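Local atomic coordinates of polyketide biosynthesis 3-hydroxy-3-methylglutaryl-ACP synthase PksG (Bacillus subtilis, PDB entry 4YXT), a protein that catalyses the aldol condensation of acetyl-AcpK with a carrier-bound beta-ketothioester polyketide intermediate during biosynthesis of the antibiotic bacillaene. Residues S143-R147 and A168-A172. The protein carries 1 engineered substitution. Residues are numbered along the deposited sequence; the frame is centred on the assembly and turned at random.
Sequences SDISR and AGAGA
Asp-144 and Gly-171 form the hydrogen-bonded pair of an antiparallel strand pairing in the central mixed sheet of this thiolase-fold enzyme, where the end of strand 137-145 meets the start of strand 170-178. Asp-144 N binds Gly-171 O at 3.1 Å, and Gly-171 N returns a bond of 3.0 Å to Asp-144 O. The Asp-144 side chain rises from the face where its partner Gly-171 has none, but turns from the partner strand: OD1 accepts from Ala-82 N and bonds the hydroxyls of Ser-81 and Ser-83, OD2 accepts from Gly-299 N. It therefore ties the strand to the loop carrying Ala-82, the engineered replacement of the proton donor/acceptor inferred by similarity. On the other face, Ser-143, Ala-170 and Ala-172 pack against Phe-54 of helix 51-64, and Ile-145 against Pro-51. With chi1 at -162°, Ser-143 OG swings opposite the backbone N and passes 3.6 Å from Ala-172 CB on its way to Pro-51 O, while Ile-145 CG1 lies 4.3 Å from Ala-170 CB. Beyond the strand ends, Gly-169 O is gripped twice: Ser-146 N donates at 2.9 Å nearly in line with the carbonyl, and Ser-146 OG reaches a lone pair in the carbonyl plane at 2.6 Å.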
loop_
_atom_site.group_PDB
_atom_site.type_symbol
_atom_site.label_atom_id
_atom_site.label_comp_id
_atom_site.label_asym_id
_atom_site.label_seq_id
_atom_site.Cartn_x
_atom_site.Cartn_y
_atom_site.Cartn_z
ATOM N N SER A 143 -2.489 8.309 8.410
ATOM C CA SER A 143 -3.669 9.205 8.512
ATOM C C SER A 143 -4.970 8.375 8.442
ATOM O O SER A 143 -5.253 7.720 7.440
ATOM C CB SER A 143 -3.620 10.210 7.332
ATOM O OG SER A 143 -4.439 11.391 7.504
ATOM N N ASP A 144 -5.756 8.385 9.510
ATOM C CA ASP A 144 -7.035 7.678 9.563
ATOM C C ASP A 144 -8.080 8.494 10.323
ATOM O O ASP A 144 -7.744 9.219 11.270
ATOM C CB ASP A 144 -6.934 6.304 10.242
ATOM C CG ASP A 144 -6.520 5.180 9.271
ATOM O OD1 ASP A 144 -7.121 5.057 8.166
ATOM O OD2 ASP A 144 -5.559 4.432 9.629
ATOM N N ILE A 145 -9.331 8.343 9.857
ATOM C CA ILE A 145 -10.517 8.996 10.365
ATOM C C ILE A 145 -11.561 7.907 10.597
ATOM O O ILE A 145 -11.899 7.190 9.669
ATOM C CB ILE A 145 -11.120 9.953 9.332
ATOM C CG1 ILE A 145 -10.311 11.262 9.188
ATOM C CG2 ILE A 145 -12.527 10.376 9.769
ATOM C CD1 ILE A 145 -8.875 11.148 8.776
ATOM N N SER A 146 -12.060 7.781 11.823
ATOM C CA SER A 146 -13.234 6.940 12.083
ATOM C C SER A 146 -14.500 7.459 11.399
ATOM O O SER A 146 -14.626 8.643 11.140
ATOM C CB SER A 146 -13.507 6.854 13.569
ATOM O OG SER A 146 -12.360 6.371 14.191
ATOM N N ARG A 147 -15.461 6.568 11.208
ATOM C CA ARG A 147 -16.645 6.810 10.383
ATOM C C ARG A 147 -17.987 6.618 11.124
ATOM O O ARG A 147 -18.232 5.596 11.783
ATOM C CB ARG A 147 -16.576 5.925 9.130
ATOM C CG ARG A 147 -16.689 4.412 9.319
ATOM C CD ARG A 147 -15.697 3.815 10.294
ATOM N NE ARG A 147 -16.147 3.965 11.684
ATOM C CZ ARG A 147 -15.418 3.652 12.761
ATOM N NH1 ARG A 147 -14.201 3.150 12.618
ATOM N NH2 ARG A 147 -15.919 3.843 13.990
ATOM N N ALA A 168 -13.342 6.070 19.180
ATOM C CA ALA A 168 -13.333 6.068 17.745
ATOM C C ALA A 168 -12.788 7.397 17.252
ATOM O O ALA A 168 -13.556 8.312 16.988
ATOM C CB ALA A 168 -14.757 5.848 17.222
ATOM N N GLY A 169 -11.470 7.503 17.090
ATOM C CA GLY A 169 -10.867 8.777 16.757
ATOM C C GLY A 169 -10.495 9.142 15.328
ATOM O O GLY A 169 -10.924 8.519 14.348
ATOM N N ALA A 170 -9.725 10.222 15.232
ATOM C CA ALA A 170 -9.229 10.770 13.981
ATOM C C ALA A 170 -7.861 11.385 14.270
ATOM O O ALA A 170 -7.685 12.110 15.240
ATOM C CB ALA A 170 -10.141 11.847 13.459
ATOM N N GLY A 171 -6.889 11.151 13.413
ATOM C CA GLY A 171 -5.547 11.567 13.736
ATOM C C GLY A 171 -4.632 11.237 12.598
ATOM O O GLY A 171 -5.041 10.523 11.677
ATOM N N ALA A 172 -3.403 11.767 12.669
ATOM C CA ALA A 172 -2.354 11.431 11.734
ATOM C C ALA A 172 -1.062 11.656 12.421
ATOM O O ALA A 172 -0.958 12.527 13.296
ATOM C CB ALA A 172 -2.432 12.234 10.431
#